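Local coordinates for protein histone-lysine N-methyltransferase SETMAR (Homo sapiens, PDB 3F2K) that joins a histone methylase to a DNA-binding mariner transposase domain, the part given here, and acts in double-strand break repair and restart of stalled replication forks, at residues A[34-39]-A[205-210]; A[38-43]-A[170-175]; A[90-95]-A[182-187]; A[166-171]-A[192-197]. All blocks are in the same frame, centred on the assembly; numbering follows the deposited sequence. Where two conformers were deposited one is given.

Contact 1: A[34-39]-A[205-210]; sequences IVTCDE and TGINQL. With MG (magnesium ion), chain D.
Strand 34-39 and helix 205-210 come nearest at Ile-34 and Ile-207, whose CA atoms are 7.9 Å apart. The two segments run across each other, their axes 10.6 Å apart and their directions 106° from one another. This is helix-on-sheet packing of the RNase H-like fold of DDE transposases: strand 34-43 is the middle of the five-stranded mixed sheet, and helix 202-219 packs against the N-terminal part of that strand, ahead of Asp-38. No hydrogen bond joins the segments; the join is a small patch of buried hydrocarbon. The ends of Ile-34 and Leu-210 meet head-on, CD1 to CD1 at 3.7 Å. Ile-34 sends its longer branch there because CG1 stands anti to the carbonyl carbon (chi1 -71°). Ile-207 was built in two conformers, so its contacts are less certain: in the one given, its CD1 is 4.3 Å from Ile-34 CG2 and 4.2 Å from Thr-36 CG2, the threonine and isoleucine passing alongside and pointing opposite ways. With the methyl of Thr-36 given to the helix, its OG1 is taken up by Leu-128 O of the neighbouring strand. Two residues further along, the same strand carries Asp-38, which shares the magnesium ion with Asp-130. Asp-38 OD2 is also hydrogen-bonded by Asn-165 ND2, probably the asparagine that replaces the third aspartate of active mariner transposases. Asp-38 OD1 binds the metal at 2.2 Å, and OD2 accepts a hydrogen bond of 2.6 Å from metal-bound water 1.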
loop_
_atom_site.group_PDB
_atom_site.type_symbol
_atom_site.label_atom_id
_atom_site.label_comp_id
_atom_site.label_asym_id
_atom_site.label_seq_id
_atom_site.Cartn_x
_atom_site.Cartn_y
_atom_site.Cartn_z
ATOM N N ILE A 34 -6.547 -6.482 -6.752
ATOM C CA ILE A 34 -5.373 -5.741 -6.186
ATOM C C ILE A 34 -5.147 -6.000 -4.717
ATOM O O ILE A 34 -6.103 -5.957 -3.930
ATOM C CB ILE A 34 -5.487 -4.198 -6.411
ATOM C CG1 ILE A 34 -5.294 -3.875 -7.878
ATOM C CG2 ILE A 34 -4.294 -3.448 -5.622
ATOM C CD1 ILE A 34 -5.651 -2.439 -8.289
ATOM N N VAL A 35 -3.899 -6.303 -4.371
ATOM C CA VAL A 35 -3.379 -6.255 -3.016
ATOM C C VAL A 35 -2.396 -5.052 -3.046
ATOM O O VAL A 35 -1.640 -4.935 -3.967
ATOM C CB VAL A 35 -2.580 -7.530 -2.670
ATOM C CG1 VAL A 35 -1.913 -7.355 -1.340
ATOM C CG2 VAL A 35 -3.614 -8.741 -2.509
ATOM N N THR A 36 -2.427 -4.221 -2.029
ATOM C CA THR A 36 -1.567 -3.087 -2.011
ATOM C C THR A 36 -0.946 -2.842 -0.640
ATOM O O THR A 36 -1.523 -3.226 0.437
ATOM C CB THR A 36 -2.357 -1.820 -2.542
ATOM O OG1 THR A 36 -1.436 -0.805 -2.972
ATOM C CG2 THR A 36 -3.374 -1.276 -1.537
ATOM N N CYS A 37 0.155 -2.096 -0.632
ATOM C CA CYS A 37 0.856 -1.896 0.634
ATOM C C CYS A 37 1.683 -0.653 0.588
ATOM O O CYS A 37 1.853 -0.074 -0.485
ATOM C CB CYS A 37 1.776 -3.084 0.896
ATOM S SG CYS A 37 3.182 -3.182 -0.202
ATOM N N ASP A 38 2.209 -0.301 1.761
ATOM C CA ASP A 38 3.204 0.734 1.913
ATOM C C ASP A 38 3.730 0.669 3.335
ATOM O O ASP A 38 3.086 0.139 4.278
ATOM C CB ASP A 38 2.636 2.159 1.608
ATOM C CG ASP A 38 3.755 3.175 1.238
ATOM O OD1 ASP A 38 4.861 2.710 0.861
ATOM O OD2 ASP A 38 3.490 4.382 1.319
ATOM N N GLU A 39 4.864 1.308 3.478
ATOM C CA GLU A 39 5.571 1.439 4.767
ATOM C C GLU A 39 5.323 2.866 5.268
ATOM O O GLU A 39 5.261 3.851 4.486
ATOM C CB GLU A 39 7.074 1.175 4.550
ATOM C CG GLU A 39 7.488 -0.320 4.281
ATOM C CD GLU A 39 7.401 -0.717 2.779
ATOM O OE1 GLU A 39 7.007 0.113 1.949
ATOM O OE2 GLU A 39 7.798 -1.858 2.464
ATOM N N THR A 205 -13.153 1.883 -0.751
ATOM C CA THR A 205 -13.031 3.331 -1.064
ATOM C C THR A 205 -11.655 3.643 -1.641
ATOM O O THR A 205 -11.548 4.275 -2.690
ATOM C CB THR A 205 -13.282 4.229 0.147
ATOM O OG1 THR A 205 -14.578 3.973 0.714
ATOM C CG2 THR A 205 -13.230 5.730 -0.232
ATOM N N GLY A 206 -10.601 3.266 -0.907
ATOM C CA GLY A 206 -9.252 3.553 -1.360
ATOM C C GLY A 206 -8.913 2.966 -2.721
ATOM O O GLY A 206 -8.326 3.645 -3.560
ATOM N N ILE A 207 -9.281 1.697 -2.906
ATOM C CA ILE A 207 -8.986 0.969 -4.113
ATOM C C ILE A 207 -9.713 1.631 -5.269
ATOM O O ILE A 207 -9.098 2.025 -6.258
ATOM C CB ILE A 207 -9.451 -0.522 -4.015
ATOM C CG1 ILE A 207 -8.660 -1.217 -2.915
ATOM C CG2 ILE A 207 -9.328 -1.208 -5.386
ATOM C CD1 ILE A 207 -7.193 -1.379 -3.230
ATOM N N ASN A 208 -11.018 1.760 -5.101
ATOM C CA ASN A 208 -11.919 2.273 -6.176
ATOM C C ASN A 208 -11.588 3.705 -6.676
ATOM O O ASN A 208 -11.725 4.023 -7.880
ATOM C CB ASN A 208 -13.372 2.001 -5.773
ATOM C CG ASN A 208 -13.700 0.519 -5.944
ATOM O OD1 ASN A 208 -13.698 0.012 -7.076
ATOM N ND2 ASN A 208 -13.974 -0.197 -4.835
ATOM N N GLN A 209 -11.019 4.486 -5.774
ATOM C CA GLN A 209 -10.549 5.845 -6.124
ATOM C C GLN A 209 -9.462 5.812 -7.169
ATOM O O GLN A 209 -9.250 6.819 -7.795
ATOM C CB GLN A 209 -10.074 6.595 -4.899
ATOM C CG GLN A 209 -11.290 7.202 -4.229
ATOM C CD GLN A 209 -10.997 7.909 -2.930
ATOM O OE1 GLN A 209 -9.875 7.937 -2.481
ATOM N NE2 GLN A 209 -12.044 8.501 -2.326
ATOM N N LEU A 210 -8.771 4.667 -7.368
ATOM C CA LEU A 210 -7.715 4.642 -8.372
ATOM C C LEU A 210 -8.143 5.140 -9.749
ATOM O O LEU A 210 -7.333 5.817 -10.448
ATOM C CB LEU A 210 -7.095 3.218 -8.549
ATOM C CG LEU A 210 -6.176 2.702 -7.439
ATOM C CD1 LEU A 210 -5.926 1.191 -7.631
ATOM C CD2 LEU A 210 -4.811 3.486 -7.527
HETATM MG MG MG D . 6.656 3.846 0.307
HETATM O O HOH W 1 5.382 5.633 0.090
HETATM O O HOH W 2 7.860 2.056 0.401
HETATM O O HOH W 3 6.985 4.121 2.299
HETATM O O HOH W 4 8.456 4.934 -0.178
#

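Contact 2: A[38-43]-A[170-175]; sequences DEKWIL and KHLNNF. With MG (magnesium ion), chain D.
The amide of Asn-173 is the flat group that meets the strand, and Lys-40 reaches it at OD1. NZ lies in the carbonyl plane on a lone pair, 2.9 Å from OD1, with a C=O...donor angle of 135°. Lys-40 gets there by an extended chain that bends only at its last torsion (chi4 79°), turning the ammonium onto the helix. On the way its CD passes 4.1 Å from Leu-172 CD2, and the same methyl sits 4.3 Å from Ile-42 CD1. Strand 38-43 and helix 170-175 run almost parallel, 7° apart, as strand and covering helix of the RNase H-like fold. Phe-169, one turn back on the helix, packs against the Lys-40 side chain. The strand also serves the metal: Glu-39 OE1 accepts from metal-bound water 2 at 2.6 Å, and Glu-39 O from water 3 at 2.8 Å. Cut back to an alanine, position 40 would probably leave Asn-173 OD1 without its strand-side donor and open a gap beside Leu-172. Lys-40 is known to be methylated, though not in this model. Its bond here is charge-to-dipole, not a salt bridge, so Asn-173 probably orients the ammonium without neutralising it.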
loop_
_atom_site.group_PDB
_atom_site.type_symbol
_atom_site.label_atom_id
_atom_site.label_comp_id
_atom_site.label_asym_id
_atom_site.label_seq_id
_atom_site.Cartn_x
_atom_site.Cartn_y
_atom_site.Cartn_z
ATOM N N ASP A 38 2.209 -0.301 1.761
ATOM C CA ASP A 38 3.204 0.734 1.913
ATOM C C ASP A 38 3.730 0.669 3.335
ATOM O O ASP A 38 3.086 0.139 4.278
ATOM C CB ASP A 38 2.636 2.159 1.608
ATOM C CG ASP A 38 3.755 3.175 1.238
ATOM O OD1 ASP A 38 4.861 2.710 0.861
ATOM O OD2 ASP A 38 3.490 4.382 1.319
ATOM N N GLU A 39 4.864 1.308 3.478
ATOM C CA GLU A 39 5.571 1.439 4.767
ATOM C C GLU A 39 5.323 2.866 5.268
ATOM O O GLU A 39 5.261 3.851 4.486
ATOM C CB GLU A 39 7.074 1.175 4.550
ATOM C CG GLU A 39 7.488 -0.320 4.281
ATOM C CD GLU A 39 7.401 -0.717 2.779
ATOM O OE1 GLU A 39 7.007 0.113 1.949
ATOM O OE2 GLU A 39 7.798 -1.858 2.464
ATOM N N LYS A 40 5.194 2.986 6.581
ATOM C CA LYS A 40 5.200 4.317 7.209
ATOM C C LYS A 40 5.903 4.296 8.582
ATOM O O LYS A 40 5.704 3.405 9.383
ATOM C CB LYS A 40 3.747 4.821 7.372
ATOM C CG LYS A 40 3.541 6.008 8.291
ATOM C CD LYS A 40 2.116 6.486 8.237
ATOM C CE LYS A 40 1.895 7.605 9.247
ATOM N NZ LYS A 40 2.470 8.777 8.555
ATOM N N TRP A 41 6.727 5.304 8.833
ATOM C CA TRP A 41 7.166 5.569 10.218
ATOM C C TRP A 41 6.103 6.289 11.075
ATOM O O TRP A 41 5.667 7.431 10.766
ATOM C CB TRP A 41 8.501 6.366 10.203
ATOM C CG TRP A 41 9.649 5.569 9.671
ATOM C CD1 TRP A 41 10.136 5.591 8.405
ATOM C CD2 TRP A 41 10.408 4.569 10.380
ATOM N NE1 TRP A 41 11.159 4.685 8.281
ATOM C CE2 TRP A 41 11.356 4.055 9.481
ATOM C CE3 TRP A 41 10.388 4.083 11.693
ATOM C CZ2 TRP A 41 12.290 3.053 9.855
ATOM C CZ3 TRP A 41 11.301 3.096 12.069
ATOM C CH2 TRP A 41 12.226 2.575 11.149
ATOM N N ILE A 42 5.702 5.622 12.146
ATOM C CA ILE A 42 4.726 6.156 13.082
ATOM C C ILE A 42 5.573 6.748 14.259
ATOM O O ILE A 42 6.285 6.013 14.938
ATOM C CB ILE A 42 3.846 5.104 13.664
ATOM C CG1 ILE A 42 2.861 4.568 12.603
ATOM C CG2 ILE A 42 3.074 5.681 14.956
ATOM C CD1 ILE A 42 1.905 3.533 13.133
ATOM N N LEU A 43 5.500 8.061 14.397
ATOM C CA LEU A 43 6.179 8.778 15.491
ATOM C C LEU A 43 5.496 8.482 16.808
ATOM O O LEU A 43 4.277 8.271 16.871
ATOM C CB LEU A 43 6.152 10.286 15.265
ATOM C CG LEU A 43 6.705 10.860 13.966
ATOM C CD1 LEU A 43 6.511 12.332 13.952
ATOM C CD2 LEU A 43 8.180 10.495 13.746
ATOM N N LYS A 170 -3.544 8.702 5.157
ATOM C CA LYS A 170 -4.217 9.973 5.360
ATOM C C LYS A 170 -5.137 9.903 6.576
ATOM O O LYS A 170 -5.036 10.732 7.514
ATOM C CB LYS A 170 -4.991 10.329 4.097
ATOM C CG LYS A 170 -6.012 11.453 4.249
ATOM C CD LYS A 170 -6.787 11.682 2.980
ATOM C CE LYS A 170 -7.585 10.467 2.491
ATOM N NZ LYS A 170 -8.025 10.675 1.009
ATOM N N HIS A 171 -5.964 8.879 6.609
ATOM C CA HIS A 171 -6.864 8.658 7.737
ATOM C C HIS A 171 -6.137 8.287 9.052
ATOM O O HIS A 171 -6.532 8.733 10.176
ATOM C CB HIS A 171 -7.877 7.617 7.379
ATOM C CG HIS A 171 -8.884 8.100 6.388
ATOM N ND1 HIS A 171 -9.858 9.017 6.719
ATOM C CD2 HIS A 171 -9.015 7.877 5.062
ATOM C CE1 HIS A 171 -10.588 9.292 5.654
ATOM N NE2 HIS A 171 -10.087 8.629 4.626
ATOM N N LEU A 172 -5.039 7.555 8.922
ATOM C CA LEU A 172 -4.191 7.257 10.098
ATOM C C LEU A 172 -3.559 8.540 10.663
ATOM O O LEU A 172 -3.594 8.708 11.885
ATOM C CB LEU A 172 -3.079 6.269 9.745
ATOM C CG LEU A 172 -2.107 5.857 10.894
ATOM C CD1 LEU A 172 -2.880 5.098 12.044
ATOM C CD2 LEU A 172 -1.040 4.936 10.263
ATOM N N ASN A 173 -2.993 9.405 9.818
ATOM C CA ASN A 173 -2.494 10.717 10.273
ATOM C C ASN A 173 -3.553 11.469 11.063
ATOM O O ASN A 173 -3.260 11.995 12.150
ATOM C CB ASN A 173 -2.004 11.569 9.115
ATOM C CG ASN A 173 -0.713 11.026 8.501
ATOM O OD1 ASN A 173 0.011 10.285 9.139
ATOM N ND2 ASN A 173 -0.427 11.421 7.275
ATOM N N ASN A 174 -4.765 11.525 10.539
ATOM C CA ASN A 174 -5.890 12.174 11.277
ATOM C C ASN A 174 -6.055 11.564 12.678
ATOM O O ASN A 174 -6.060 12.289 13.705
ATOM C CB ASN A 174 -7.212 12.107 10.505
ATOM C CG ASN A 174 -7.220 12.957 9.253
ATOM O OD1 ASN A 174 -6.440 13.902 9.113
ATOM N ND2 ASN A 174 -8.122 12.615 8.320
ATOM N N PHE A 175 -6.117 10.242 12.728
ATOM C CA PHE A 175 -6.260 9.479 13.947
ATOM C C PHE A 175 -5.123 9.711 14.970
ATOM O O PHE A 175 -5.364 9.723 16.183
ATOM C CB PHE A 175 -6.303 7.993 13.599
ATOM C CG PHE A 175 -6.481 7.079 14.776
ATOM C CD1 PHE A 175 -7.757 6.784 15.254
ATOM C CD2 PHE A 175 -5.369 6.493 15.409
ATOM C CE1 PHE A 175 -7.947 5.906 16.344
ATOM C CE2 PHE A 175 -5.561 5.647 16.462
ATOM C CZ PHE A 175 -6.859 5.329 16.921
HETATM MG MG MG D . 6.656 3.846 0.307
HETATM O O HOH W 1 5.382 5.633 0.090
HETATM O O HOH W 2 7.860 2.056 0.401
HETATM O O HOH W 3 6.985 4.121 2.299
HETATM O O HOH W 4 8.456 4.934 -0.178
#

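Contact 3: A[90-95]-A[182-187]; sequences LNPGET and HNQQDA
Gln-184 stretches from the first turn of its helix to the loop 90-95, where it meets Asn-91 and Pro-92. With CG anti to the backbone N (chi1 -172°) and the chain extended beyond it, the glutamine spans the distance to Asn-91. The two side chains cross at about a right angle, yet their amide planes are only 2° apart. As built, Asn-91 ND2 is 3.1 Å from Gln-184 OE1, but the glutamine amide is probably turned over, leaving the nature of this meeting open. Pro-92 CD lies 4.1 Å from the atom built as Gln-184 NE2. The contact ties the loop between strand 83-89 and helix 98-115 to the start of helix 184-196, at the surface and away from the metal site. Within the loop, Asn-91 to Glu-94 form a type II beta turn, with Gly-93 where a CB would jam against the preceding carbonyl O. Asn-91 N reaches Glu-94 OE1 at 2.8 Å from above the carboxylate plane. On the helix side Asn-183 is the N-cap: its OD1 accepts from Asp-186 N at 3.0 Å, the donor standing above the carbonyl plane. Asp-186 OD2 accepts from His-182 N with its anti lone pair.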
loop_
_atom_site.group_PDB
_atom_site.type_symbol
_atom_site.label_atom_id
_atom_site.label_comp_id
_atom_site.label_asym_id
_atom_site.label_seq_id
_atom_site.Cartn_x
_atom_site.Cartn_y
_atom_site.Cartn_z
ATOM N N LEU A 90 8.219 -3.269 12.441
ATOM C CA LEU A 90 9.639 -3.597 12.388
ATOM C C LEU A 90 10.166 -3.583 13.815
ATOM O O LEU A 90 10.049 -2.551 14.523
ATOM C CB LEU A 90 10.347 -2.556 11.528
ATOM C CG LEU A 90 11.824 -2.671 11.140
ATOM C CD1 LEU A 90 11.978 -3.790 10.127
ATOM C CD2 LEU A 90 12.227 -1.305 10.601
ATOM N N ASN A 91 10.684 -4.743 14.217
ATOM C CA ASN A 91 11.130 -5.083 15.581
ATOM C C ASN A 91 12.648 -5.016 15.749
ATOM O O ASN A 91 13.418 -5.123 14.772
ATOM C CB ASN A 91 10.700 -6.510 15.969
ATOM C CG ASN A 91 9.202 -6.716 15.919
ATOM O OD1 ASN A 91 8.739 -7.710 15.366
ATOM N ND2 ASN A 91 8.443 -5.786 16.488
ATOM N N PRO A 92 13.100 -4.835 16.995
ATOM C CA PRO A 92 14.577 -4.877 17.211
ATOM C C PRO A 92 15.206 -6.114 16.566
ATOM O O PRO A 92 14.622 -7.208 16.622
ATOM C CB PRO A 92 14.725 -4.959 18.749
ATOM C CG PRO A 92 13.296 -4.957 19.326
ATOM C CD PRO A 92 12.344 -4.532 18.219
ATOM N N GLY A 93 16.374 -5.943 15.955
ATOM C CA GLY A 93 17.093 -7.045 15.310
ATOM C C GLY A 93 16.876 -7.113 13.814
ATOM O O GLY A 93 17.795 -7.474 13.059
ATOM N N GLU A 94 15.647 -6.766 13.398
ATOM C CA GLU A 94 15.171 -6.873 12.007
ATOM C C GLU A 94 15.687 -5.771 11.090
ATOM O O GLU A 94 15.813 -4.618 11.506
ATOM C CB GLU A 94 13.627 -6.876 11.972
ATOM C CG GLU A 94 13.073 -8.005 12.786
ATOM C CD GLU A 94 11.560 -8.000 12.910
ATOM O OE1 GLU A 94 10.903 -7.019 12.528
ATOM O OE2 GLU A 94 11.036 -9.008 13.400
ATOM N N THR A 95 15.944 -6.128 9.831
ATOM C CA THR A 95 16.479 -5.156 8.891
ATOM C C THR A 95 15.522 -5.009 7.711
ATOM O O THR A 95 14.781 -5.949 7.402
ATOM C CB THR A 95 17.923 -5.498 8.502
ATOM O OG1 THR A 95 17.924 -6.763 7.865
ATOM C CG2 THR A 95 18.700 -5.682 9.774
ATOM N N HIS A 182 4.386 5.856 24.653
ATOM C CA HIS A 182 5.526 5.759 25.562
ATOM C C HIS A 182 6.531 4.769 25.024
ATOM O O HIS A 182 7.743 4.956 25.164
ATOM C CB HIS A 182 5.082 5.315 26.952
ATOM N N ASN A 183 6.011 3.714 24.411
ATOM C CA ASN A 183 6.801 2.597 23.944
ATOM C C ASN A 183 6.241 2.136 22.604
ATOM O O ASN A 183 5.289 2.754 22.083
ATOM C CB ASN A 183 6.736 1.453 24.962
ATOM C CG ASN A 183 5.355 1.283 25.532
ATOM O OD1 ASN A 183 4.518 0.573 24.973
ATOM N ND2 ASN A 183 5.098 1.954 26.657
ATOM N N GLN A 184 6.821 1.058 22.067
ATOM C CA GLN A 184 6.354 0.473 20.802
ATOM C C GLN A 184 4.986 -0.186 20.952
ATOM O O GLN A 184 4.204 -0.249 19.987
ATOM C CB GLN A 184 7.335 -0.561 20.245
ATOM C CG GLN A 184 6.927 -1.033 18.809
ATOM C CD GLN A 184 7.810 -2.146 18.200
ATOM O OE1 GLN A 184 7.296 -3.135 17.658
ATOM N NE2 GLN A 184 9.116 -1.971 18.268
ATOM N N GLN A 185 4.695 -0.697 22.146
ATOM C CA GLN A 185 3.439 -1.406 22.350
ATOM C C GLN A 185 2.232 -0.454 22.293
ATOM O O GLN A 185 1.173 -0.803 21.749
ATOM C CB GLN A 185 3.482 -2.217 23.651
ATOM C CG GLN A 185 2.282 -3.135 23.864
ATOM C CD GLN A 185 2.110 -4.195 22.783
ATOM O OE1 GLN A 185 2.843 -5.184 22.734
ATOM N NE2 GLN A 185 1.106 -4.008 21.935
ATOM N N ASP A 186 2.402 0.760 22.824
ATOM C CA ASP A 186 1.306 1.724 22.844
ATOM C C ASP A 186 1.017 2.197 21.447
ATOM O O ASP A 186 -0.144 2.474 21.119
ATOM C CB ASP A 186 1.653 2.962 23.689
ATOM C CG ASP A 186 1.817 2.638 25.169
ATOM O OD1 ASP A 186 1.143 1.701 25.686
ATOM O OD2 ASP A 186 2.621 3.357 25.803
ATOM N N ALA A 187 2.082 2.303 20.649
ATOM C CA ALA A 187 1.997 2.737 19.249
ATOM C C ALA A 187 1.269 1.667 18.438
ATOM O O ALA A 187 0.356 1.990 17.644
ATOM C CB ALA A 187 3.396 3.057 18.672
#

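Contact 4: A[166-171]-A[192-197]; sequences YHVFKH and QEFVES
Phe-194 pushes its ring against one turn of helix 163-176, overlapping the backbone at Val-168 and His-171. This is helix-on-helix packing within the RNase H-like fold, where helices 163-176 and 184-196 follow one another in the chain. The ring does nearly all the work from its side. A chi1 of 169° swings it away from its own backbone N and across to the other helix, where CE2 comes 4.0 Å from Val-168 CG1. His-171 CB lies in the ring plane at its edge, 4.0 Å from CZ. Two carbonyl oxygens approach obliquely: His-171 O stands 3.6 Å from Phe-194 CE1, and Val-168 O 3.8 Å from CZ. Leu-172 and the ring of Phe-175 also touch Phe-194, extending the helix 163-176 surface around the ring. Val-168 in turn packs on Ile-77 and Trp-79 of strand 72-80, passing the contact down to the sheet. A serine in place of Phe-194 would probably open a gap between the two helices and leave the Val-168 methyl without its aromatic partner. Helix 163-176 widens to a pi-type turn at 166-169, overlapping the first touching residue, Val-168. Within that turn His-167 NE2 hydrogen-bonds to Phe-202 O, and His-167 O accepts from His-171 N at 3.2 Å.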
loop_
_atom_site.group_PDB
_atom_site.type_symbol
_atom_site.label_atom_id
_atom_site.label_comp_id
_atom_site.label_asym_id
_atom_site.label_seq_id
_atom_site.Cartn_x
_atom_site.Cartn_y
_atom_site.Cartn_z
ATOM N N TYR A 166 -2.364 7.503 -0.016
ATOM C CA TYR A 166 -3.395 8.551 -0.172
ATOM C C TYR A 166 -4.705 8.289 0.618
ATOM O O TYR A 166 -5.437 9.221 0.955
ATOM C CB TYR A 166 -3.691 8.887 -1.618
ATOM C CG TYR A 166 -4.430 7.841 -2.443
ATOM C CD1 TYR A 166 -5.793 7.481 -2.140
ATOM C CD2 TYR A 166 -3.800 7.203 -3.511
ATOM C CE1 TYR A 166 -6.480 6.569 -2.949
ATOM C CE2 TYR A 166 -4.462 6.301 -4.316
ATOM C CZ TYR A 166 -5.776 5.955 -4.006
ATOM O OH TYR A 166 -6.354 5.032 -4.820
ATOM N N HIS A 167 -4.924 7.023 0.991
ATOM C CA HIS A 167 -6.147 6.637 1.696
ATOM C C HIS A 167 -5.862 6.216 3.135
ATOM O O HIS A 167 -6.203 6.958 4.098
ATOM C CB HIS A 167 -6.877 5.483 0.954
ATOM C CG HIS A 167 -8.214 5.173 1.547
ATOM N ND1 HIS A 167 -9.210 6.135 1.618
ATOM C CD2 HIS A 167 -8.738 4.026 2.060
ATOM C CE1 HIS A 167 -10.279 5.595 2.218
ATOM N NE2 HIS A 167 -10.018 4.315 2.470
ATOM N N VAL A 168 -5.261 5.044 3.326
ATOM C CA VAL A 168 -5.075 4.549 4.708
ATOM C C VAL A 168 -4.241 5.503 5.556
ATOM O O VAL A 168 -4.633 5.886 6.680
ATOM C CB VAL A 168 -4.515 3.043 4.743
ATOM C CG1 VAL A 168 -4.359 2.572 6.170
ATOM C CG2 VAL A 168 -5.456 2.083 3.931
ATOM N N PHE A 169 -3.089 5.943 5.016
ATOM C CA PHE A 169 -2.207 6.779 5.795
ATOM C C PHE A 169 -2.775 8.170 6.092
ATOM O O PHE A 169 -2.493 8.732 7.126
ATOM C CB PHE A 169 -0.772 6.849 5.170
ATOM C CG PHE A 169 0.028 5.506 5.314
ATOM C CD1 PHE A 169 -0.380 4.540 6.228
ATOM C CD2 PHE A 169 1.159 5.231 4.547
ATOM C CE1 PHE A 169 0.304 3.316 6.350
ATOM C CE2 PHE A 169 1.870 3.977 4.694
ATOM C CZ PHE A 169 1.420 3.055 5.576
ATOM N N LYS A 170 -3.544 8.702 5.157
ATOM C CA LYS A 170 -4.217 9.973 5.360
ATOM C C LYS A 170 -5.137 9.903 6.576
ATOM O O LYS A 170 -5.036 10.732 7.514
ATOM C CB LYS A 170 -4.991 10.329 4.097
ATOM C CG LYS A 170 -6.012 11.453 4.249
ATOM C CD LYS A 170 -6.787 11.682 2.980
ATOM C CE LYS A 170 -7.585 10.467 2.491
ATOM N NZ LYS A 170 -8.025 10.675 1.009
ATOM N N HIS A 171 -5.964 8.879 6.609
ATOM C CA HIS A 171 -6.864 8.658 7.737
ATOM C C HIS A 171 -6.137 8.287 9.052
ATOM O O HIS A 171 -6.532 8.733 10.176
ATOM C CB HIS A 171 -7.877 7.617 7.379
ATOM C CG HIS A 171 -8.884 8.100 6.388
ATOM N ND1 HIS A 171 -9.858 9.017 6.719
ATOM C CD2 HIS A 171 -9.015 7.877 5.062
ATOM C CE1 HIS A 171 -10.588 9.292 5.654
ATOM N NE2 HIS A 171 -10.087 8.629 4.626
ATOM N N GLN A 192 -3.757 -0.636 16.080
ATOM C CA GLN A 192 -4.785 -1.633 16.138
ATOM C C GLN A 192 -6.187 -1.047 16.305
ATOM O O GLN A 192 -7.122 -1.463 15.600
ATOM C CB GLN A 192 -4.507 -2.658 17.242
ATOM C CG GLN A 192 -5.530 -3.781 17.257
ATOM C CD GLN A 192 -5.005 -4.989 18.003
ATOM O OE1 GLN A 192 -4.758 -4.915 19.209
ATOM N NE2 GLN A 192 -4.854 -6.119 17.297
ATOM N N GLU A 193 -6.346 -0.124 17.245
ATOM C CA GLU A 193 -7.638 0.529 17.434
ATOM C C GLU A 193 -8.028 1.297 16.151
ATOM O O GLU A 193 -9.211 1.390 15.808
ATOM C CB GLU A 193 -7.573 1.522 18.581
ATOM N N PHE A 194 -7.044 1.870 15.473
ATOM C CA PHE A 194 -7.315 2.555 14.226
ATOM C C PHE A 194 -7.916 1.585 13.191
ATOM O O PHE A 194 -8.996 1.803 12.628
ATOM C CB PHE A 194 -6.040 3.170 13.642
ATOM C CG PHE A 194 -6.232 3.649 12.216
ATOM C CD1 PHE A 194 -7.008 4.786 11.952
ATOM C CD2 PHE A 194 -5.677 2.946 11.146
ATOM C CE1 PHE A 194 -7.201 5.214 10.641
ATOM C CE2 PHE A 194 -5.873 3.359 9.801
ATOM C CZ PHE A 194 -6.640 4.505 9.550
ATOM N N VAL A 195 -7.190 0.491 12.921
ATOM C CA VAL A 195 -7.643 -0.536 12.022
ATOM C C VAL A 195 -9.033 -1.102 12.396
ATOM O O VAL A 195 -9.922 -1.209 11.525
ATOM C CB VAL A 195 -6.561 -1.647 11.914
ATOM C CG1 VAL A 195 -7.172 -3.000 12.039
ATOM C CG2 VAL A 195 -5.760 -1.467 10.614
ATOM N N GLU A 196 -9.235 -1.413 13.675
ATOM C CA GLU A 196 -10.490 -1.994 14.141
ATOM C C GLU A 196 -11.680 -1.029 14.161
ATOM O O GLU A 196 -12.844 -1.463 14.190
ATOM C CB GLU A 196 -10.266 -2.719 15.485
ATOM C CG GLU A 196 -9.147 -3.750 15.318
ATOM C CD GLU A 196 -9.080 -4.798 16.415
ATOM O OE1 GLU A 196 -9.205 -4.448 17.599
ATOM O OE2 GLU A 196 -8.871 -5.982 16.066
ATOM N N SER A 197 -11.373 0.271 14.124
ATOM C CA SER A 197 -12.357 1.335 14.027
ATOM C C SER A 197 -13.069 1.392 12.654
ATOM O O SER A 197 -14.140 2.003 12.528
ATOM C CB SER A 197 -11.701 2.684 14.326
#

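Contacts 1 and 2, with centres about 15 Å apart, divide strand 34-43 between them and overlap where Asp-38 binds the magnesium ion and Glu-39 holds two of its waters. Contact 4 uses the same helix 163-176 as contact 2, their centres about 7 Å apart, and its Phe-169 CE2 lies 3.4 Å from Glu-39 O. It reaches contact 1 as well, where Tyr-166 OH probably hydrogen-bonds to Gly-206 O at 2.7 Å. The Val-168 side chain of contact 4 is about 12 Å from the magnesium ion, that of Leu-90 in contact 3 about 13 Å. Peripheral contact 3 meets contact 2 through Trp-41 CH2 and Leu-90 CD2, 3.9 Å apart.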